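Local coordinates for protein monoacylglycerol lipase (Palaeococcus ferrophilus, PDB 6QE2) that hydrolyses monoacylglycerols to glycerol and free fatty acid, as a lipase of the alpha/beta-hydrolase superfamily, at residues V43-H51 with T61-I69; G89-A97 with V107-A115. All coordinates share one frame; numbering follows the deposited sequence.

Contact 1: V43-H51 with T61-I69; sequences VYAFDWPGH and TSVEEAMKI
Trp48 and Pro49 bring strand 42-46 and the loop that follows it against the start of helix 63-69, with Trp48 CA 6.7 Å from Ala66 CA and Pro49 CA 5.9 Å from Thr61 CA. A type II beta turn from Trp48 to His51 bends the loop, Gly50 taking its positive phi, and His51 ND1 donates almost straight (170°) to Pro49 O. No hydrogen bond crosses; the surfaces are largely apolar. The methyl of Ala66 sits over one face of the indole, CB 3.5 Å from the centroid of the six-membered ring, while Thr61 CG2 meets the indole edge 3.6 Å from Trp48 CE3. With an alanine in place of Trp48, Ala66 CB would probably lose the ring face it rests on and Thr61 CG2 the edge it meets. Ile69 branches two ways: CD1 meets the proline ring end-on at Pro49 CD (3.5 Å), and CG2, anti to the backbone N, lies over the centre of the Phe46 ring. Thr61 OG1 donates to Glu65 OE1 (2.7 Å) beside the proline ring, and Ser62 N-caps the helix by accepting from Glu65 N. Helix 63-77 thus packs beside the central mixed sheet of the alpha/beta-hydrolase fold, on the residues following strand 42-46.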
# COMPACT_ATOMS: atom_id res chain seq x y z
N VAL A 43 -9.98 12.53 -3.00
CA VAL A 43 -9.40 11.20 -2.87
C VAL A 43 -10.01 10.32 -3.95
O VAL A 43 -11.24 10.26 -4.08
CB VAL A 43 -9.62 10.59 -1.48
CG1 VAL A 43 -9.02 9.17 -1.42
CG2 VAL A 43 -8.99 11.48 -0.40
N TYR A 44 -9.16 9.65 -4.72
CA TYR A 44 -9.59 8.69 -5.73
C TYR A 44 -9.29 7.31 -5.17
O TYR A 44 -8.12 6.95 -4.97
CB TYR A 44 -8.87 8.92 -7.06
CG TYR A 44 -9.51 8.22 -8.25
CD1 TYR A 44 -9.59 6.84 -8.30
CD2 TYR A 44 -10.02 8.95 -9.31
CE1 TYR A 44 -10.16 6.19 -9.38
CE2 TYR A 44 -10.60 8.31 -10.39
CZ TYR A 44 -10.66 6.94 -10.42
OH TYR A 44 -11.23 6.29 -11.50
N ALA A 45 -10.34 6.54 -4.90
CA ALA A 45 -10.20 5.21 -4.34
C ALA A 45 -10.59 4.17 -5.39
O ALA A 45 -11.43 4.42 -6.25
CB ALA A 45 -11.07 5.04 -3.10
N PHE A 46 -9.96 3.01 -5.30
CA PHE A 46 -10.36 1.88 -6.13
C PHE A 46 -10.06 0.61 -5.35
O PHE A 46 -9.24 0.60 -4.44
CB PHE A 46 -9.63 1.87 -7.48
CG PHE A 46 -8.15 1.55 -7.38
CD1 PHE A 46 -7.22 2.56 -7.12
CD2 PHE A 46 -7.69 0.25 -7.52
CE1 PHE A 46 -5.87 2.26 -7.02
CE2 PHE A 46 -6.34 -0.05 -7.41
CZ PHE A 46 -5.43 0.96 -7.16
N ASP A 47 -10.75 -0.46 -5.72
CA ASP A 47 -10.44 -1.78 -5.20
C ASP A 47 -9.69 -2.56 -6.27
O ASP A 47 -10.10 -2.57 -7.44
CB ASP A 47 -11.72 -2.52 -4.78
CG ASP A 47 -12.31 -1.96 -3.49
OD1 ASP A 47 -11.68 -1.06 -2.88
OD2 ASP A 47 -13.40 -2.41 -3.07
N TRP A 48 -8.55 -3.14 -5.89
CA TRP A 48 -7.76 -3.94 -6.81
C TRP A 48 -8.60 -5.04 -7.45
O TRP A 48 -9.58 -5.50 -6.85
CB TRP A 48 -6.60 -4.63 -6.09
CG TRP A 48 -5.45 -3.80 -5.62
CD1 TRP A 48 -5.49 -2.68 -4.84
CD2 TRP A 48 -4.06 -4.10 -5.82
NE1 TRP A 48 -4.21 -2.25 -4.57
CE2 TRP A 48 -3.32 -3.10 -5.16
CE3 TRP A 48 -3.38 -5.11 -6.50
CZ2 TRP A 48 -1.92 -3.09 -5.16
CZ3 TRP A 48 -1.99 -5.10 -6.50
CH2 TRP A 48 -1.28 -4.09 -5.84
N PRO A 49 -8.22 -5.50 -8.64
CA PRO A 49 -8.82 -6.73 -9.17
C PRO A 49 -8.71 -7.85 -8.14
O PRO A 49 -7.71 -7.97 -7.43
CB PRO A 49 -7.97 -7.03 -10.41
CG PRO A 49 -7.39 -5.70 -10.81
CD PRO A 49 -7.20 -4.94 -9.53
N GLY A 50 -9.77 -8.64 -8.02
CA GLY A 50 -9.76 -9.72 -7.05
C GLY A 50 -9.84 -9.27 -5.62
O GLY A 50 -9.48 -10.03 -4.71
N HIS A 51 -10.30 -8.05 -5.37
CA HIS A 51 -10.37 -7.48 -4.04
C HIS A 51 -11.64 -6.66 -3.90
O HIS A 51 -12.13 -6.08 -4.88
CB HIS A 51 -9.17 -6.58 -3.73
CG HIS A 51 -7.90 -7.33 -3.50
ND1 HIS A 51 -7.14 -7.85 -4.52
CD2 HIS A 51 -7.25 -7.64 -2.35
CE1 HIS A 51 -6.08 -8.45 -4.02
NE2 HIS A 51 -6.12 -8.34 -2.70
N THR A 61 -4.16 -10.98 -9.04
CA THR A 61 -3.76 -9.74 -9.68
C THR A 61 -2.24 -9.59 -9.60
O THR A 61 -1.53 -10.54 -9.35
CB THR A 61 -4.47 -8.52 -9.04
OG1 THR A 61 -4.10 -7.32 -9.72
CG2 THR A 61 -4.12 -8.41 -7.58
N SER A 62 -1.75 -8.38 -9.80
CA SER A 62 -0.31 -8.15 -9.74
C SER A 62 0.01 -6.70 -9.46
O SER A 62 -0.84 -5.85 -9.62
CB SER A 62 0.37 -8.57 -11.04
OG SER A 62 0.03 -7.73 -12.11
N VAL A 63 1.24 -6.43 -9.05
CA VAL A 63 1.66 -5.07 -8.79
C VAL A 63 1.66 -4.28 -10.09
O VAL A 63 1.28 -3.13 -10.13
CB VAL A 63 3.06 -5.02 -8.17
CG1 VAL A 63 3.56 -3.59 -8.14
CG2 VAL A 63 3.05 -5.62 -6.78
N GLU A 64 2.09 -4.93 -11.17
CA GLU A 64 2.10 -4.34 -12.49
C GLU A 64 0.68 -3.97 -12.93
O GLU A 64 0.47 -2.94 -13.54
CB GLU A 64 2.75 -5.30 -13.47
CG GLU A 64 4.23 -5.51 -13.22
CD GLU A 64 4.54 -6.55 -12.17
OE1 GLU A 64 3.63 -7.17 -11.63
OE2 GLU A 64 5.72 -6.76 -11.88
N GLU A 65 -0.29 -4.81 -12.63
CA GLU A 65 -1.67 -4.51 -12.98
C GLU A 65 -2.13 -3.26 -12.23
O GLU A 65 -2.74 -2.38 -12.80
CB GLU A 65 -2.57 -5.69 -12.68
CG GLU A 65 -4.01 -5.47 -13.07
CD GLU A 65 -4.80 -6.76 -13.16
OE1 GLU A 65 -4.51 -7.70 -12.40
OE2 GLU A 65 -5.73 -6.82 -13.99
N ALA A 66 -1.84 -3.19 -10.93
CA ALA A 66 -2.21 -2.04 -10.13
C ALA A 66 -1.58 -0.75 -10.66
O ALA A 66 -2.22 0.28 -10.69
CB ALA A 66 -1.85 -2.25 -8.68
N MET A 67 -0.33 -0.82 -11.09
CA MET A 67 0.33 0.37 -11.63
C MET A 67 -0.34 0.85 -12.91
O MET A 67 -0.41 2.03 -13.16
CB MET A 67 1.82 0.15 -11.81
CG MET A 67 2.56 -0.09 -10.51
SD MET A 67 4.32 0.14 -10.66
CE MET A 67 4.81 -1.34 -11.54
N LYS A 68 -0.83 -0.08 -13.73
CA LYS A 68 -1.56 0.29 -14.94
C LYS A 68 -2.89 0.94 -14.57
O LYS A 68 -3.36 1.82 -15.26
CB LYS A 68 -1.76 -0.92 -15.85
CG LYS A 68 -0.52 -1.27 -16.63
CD LYS A 68 -0.72 -2.48 -17.52
CE LYS A 68 0.57 -2.83 -18.24
NZ LYS A 68 1.52 -3.56 -17.35
N ILE A 69 -3.51 0.49 -13.48
CA ILE A 69 -4.74 1.09 -13.00
C ILE A 69 -4.44 2.53 -12.58
O ILE A 69 -5.17 3.44 -12.91
CB ILE A 69 -5.34 0.29 -11.83
CG1 ILE A 69 -5.93 -1.02 -12.34
CG2 ILE A 69 -6.41 1.10 -11.11
CD1 ILE A 69 -6.18 -2.04 -11.26

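Contact 2: G89-A97 with V107-A115; sequences GGLTVIRYA and VVASSPALA
The beta-alpha-beta unit of strand 82-86, helix 88-99 and strand 106-110 is the centre of an alpha/beta-hydrolase, and its helix begins within the probable nucleophile elbow, whose last glycine is Gly89. Here that helix packs on the second strand of the unit and the loop after it; the axes of helix 89-97 and strand 107-110 approach to 7.2 Å and run nearly antiparallel, at 154°. Closest are Gly90 and Pro112, whose CA atoms are 4.1 Å apart. Glycine suits this place because a side chain on Gly90 would run into Pro112 CA and crowd Ser110 O. Farther along, Val93 CG2 meets Val107 CG2 at 3.5 Å, two beta-branched side chains in close fit, and Ala97 CB rests on Val107 CG1. The Ile94 side chain crosses Pro112 at a slant: with CG1 anti to the carbonyl carbon (chi1 -70°) and the chain extended beyond, its CD1 comes 3.7 Å from Pro112 CB and also touches Ala109 CB and Leu114 CD1. Small Ala109 makes room for that methyl. Leu91 turns to the loop, where Ala113, the central residue of an inverse gamma turn, has its O 3.6 Å from Leu91 CD1. No hydrogen bond crosses, so the two segments meet by shape fit and apolar burial; the buried Ala113 O has no hydrogen-bond partner in the model and faces the side-chain carbons of Leu91, a likely energetic cost.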
# COMPACT_ATOMS: atom_id res chain seq x y z
N GLY A 89 0.06 -2.12 -1.07
CA GLY A 89 -0.19 -0.87 -1.79
C GLY A 89 0.95 0.12 -1.59
O GLY A 89 1.27 0.89 -2.51
N GLY A 90 1.66 0.02 -0.46
CA GLY A 90 2.83 0.86 -0.25
C GLY A 90 3.97 0.48 -1.16
O GLY A 90 4.64 1.35 -1.73
N LEU A 91 4.21 -0.82 -1.32
CA LEU A 91 5.17 -1.28 -2.32
C LEU A 91 4.79 -0.79 -3.71
O LEU A 91 5.63 -0.33 -4.48
CB LEU A 91 5.27 -2.80 -2.29
CG LEU A 91 6.06 -3.45 -3.43
CD1 LEU A 91 7.50 -3.00 -3.43
CD2 LEU A 91 5.97 -4.97 -3.33
N THR A 92 3.49 -0.88 -4.03
CA THR A 92 3.01 -0.49 -5.36
C THR A 92 3.25 0.99 -5.63
O THR A 92 3.70 1.36 -6.73
CB THR A 92 1.52 -0.83 -5.46
OG1 THR A 92 1.35 -2.25 -5.30
CG2 THR A 92 0.96 -0.41 -6.82
N VAL A 93 2.97 1.87 -4.66
CA VAL A 93 3.14 3.29 -4.93
C VAL A 93 4.62 3.66 -5.00
O VAL A 93 5.01 4.56 -5.76
CB VAL A 93 2.37 4.14 -3.90
CG1 VAL A 93 0.88 3.88 -4.03
CG2 VAL A 93 2.84 3.87 -2.48
N ILE A 94 5.47 2.95 -4.26
CA ILE A 94 6.91 3.16 -4.41
C ILE A 94 7.36 2.73 -5.80
O ILE A 94 8.12 3.43 -6.47
CB ILE A 94 7.67 2.40 -3.30
CG1 ILE A 94 7.41 3.09 -1.96
CG2 ILE A 94 9.16 2.35 -3.61
CD1 ILE A 94 7.81 2.27 -0.76
N ARG A 95 6.89 1.57 -6.27
CA ARG A 95 7.25 1.13 -7.62
C ARG A 95 6.70 2.08 -8.67
O ARG A 95 7.35 2.30 -9.70
CB ARG A 95 6.75 -0.29 -7.86
CG ARG A 95 7.48 -1.35 -7.04
CD ARG A 95 8.92 -1.59 -7.53
NE ARG A 95 8.94 -2.07 -8.91
CZ ARG A 95 9.71 -1.56 -9.87
NH1 ARG A 95 10.55 -0.57 -9.60
NH2 ARG A 95 9.65 -2.06 -11.11
N TYR A 96 5.53 2.66 -8.43
CA TYR A 96 5.01 3.65 -9.37
C TYR A 96 5.89 4.89 -9.39
O TYR A 96 6.19 5.42 -10.47
CB TYR A 96 3.57 4.01 -9.01
CG TYR A 96 2.86 4.67 -10.17
CD1 TYR A 96 2.18 3.91 -11.11
CD2 TYR A 96 2.92 6.05 -10.36
CE1 TYR A 96 1.56 4.50 -12.19
CE2 TYR A 96 2.29 6.65 -11.44
CZ TYR A 96 1.61 5.86 -12.36
OH TYR A 96 0.99 6.44 -13.44
N ALA A 97 6.32 5.36 -8.21
CA ALA A 97 7.21 6.51 -8.15
C ALA A 97 8.54 6.24 -8.82
O ALA A 97 9.21 7.19 -9.27
CB ALA A 97 7.42 6.93 -6.69
N VAL A 107 4.72 10.69 -2.80
CA VAL A 107 4.27 9.34 -2.46
C VAL A 107 4.37 9.14 -0.96
O VAL A 107 5.39 9.45 -0.34
CB VAL A 107 5.06 8.26 -3.23
CG1 VAL A 107 6.58 8.41 -3.05
CG2 VAL A 107 4.61 6.88 -2.81
N VAL A 108 3.28 8.64 -0.37
CA VAL A 108 3.21 8.29 1.05
C VAL A 108 3.00 6.79 1.11
O VAL A 108 2.04 6.27 0.52
CB VAL A 108 2.07 9.02 1.77
CG1 VAL A 108 2.05 8.63 3.24
CG2 VAL A 108 2.17 10.53 1.59
N ALA A 109 3.89 6.09 1.81
CA ALA A 109 3.81 4.64 1.93
C ALA A 109 3.69 4.27 3.40
O ALA A 109 4.58 4.56 4.20
CB ALA A 109 5.03 3.97 1.30
N SER A 110 2.56 3.65 3.75
CA SER A 110 2.33 3.11 5.08
C SER A 110 2.74 1.64 5.09
O SER A 110 2.22 0.85 4.30
CB SER A 110 0.86 3.27 5.46
OG SER A 110 0.45 2.31 6.41
N SER A 111 3.65 1.28 6.00
CA SER A 111 4.14 -0.09 6.14
C SER A 111 4.38 -0.78 4.80
O SER A 111 3.85 -1.87 4.57
CB SER A 111 3.14 -0.93 6.95
OG SER A 111 2.88 -0.34 8.23
N PRO A 112 5.16 -0.19 3.89
CA PRO A 112 5.32 -0.80 2.57
C PRO A 112 6.05 -2.13 2.66
O PRO A 112 6.92 -2.34 3.52
CB PRO A 112 6.14 0.24 1.79
CG PRO A 112 6.87 1.00 2.85
CD PRO A 112 5.94 1.05 4.02
N ALA A 113 5.67 -3.05 1.77
CA ALA A 113 6.24 -4.40 1.74
C ALA A 113 7.62 -4.33 1.09
O ALA A 113 7.76 -4.46 -0.13
CB ALA A 113 5.31 -5.35 1.00
N LEU A 114 8.65 -4.12 1.91
CA LEU A 114 10.01 -3.94 1.43
C LEU A 114 10.99 -4.95 2.01
O LEU A 114 12.18 -4.93 1.65
CB LEU A 114 10.50 -2.52 1.76
CG LEU A 114 9.74 -1.40 1.04
CD1 LEU A 114 10.10 -0.05 1.62
CD2 LEU A 114 10.03 -1.43 -0.45
N ALA A 115 10.54 -5.82 2.90
CA ALA A 115 11.35 -6.87 3.48
C ALA A 115 10.44 -8.06 3.76
O ALA A 115 9.27 -7.88 4.12
CB ALA A 115 12.04 -6.40 4.77

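Overall arrangement
Contact 1 and contact 2 have centres about 13 Å apart and touch directly, helix 63-77 lying beside helix 88-99. Trp48 CH2 lies 3.3 Å from Thr92 OG1, and Ala66 CB is 3.8 Å from Thr92 CG2, so Thr92 meets both members of the indole-methyl pair. Farther along the helices, Met67 SD packs 3.7 Å from Arg95 C. Both contacts reach the same central sheet. Trp48 also touches the probable nucleophile elbow, whose Ser87 would belong to a triad with His233 and Asp203. Ala113 of contact 2 also lies near the probable triad, without touching it, and touches the bound lauryl dimethylamine-N-oxide, while His51 of contact 1 has its side chain about 7 Å from a glycerol.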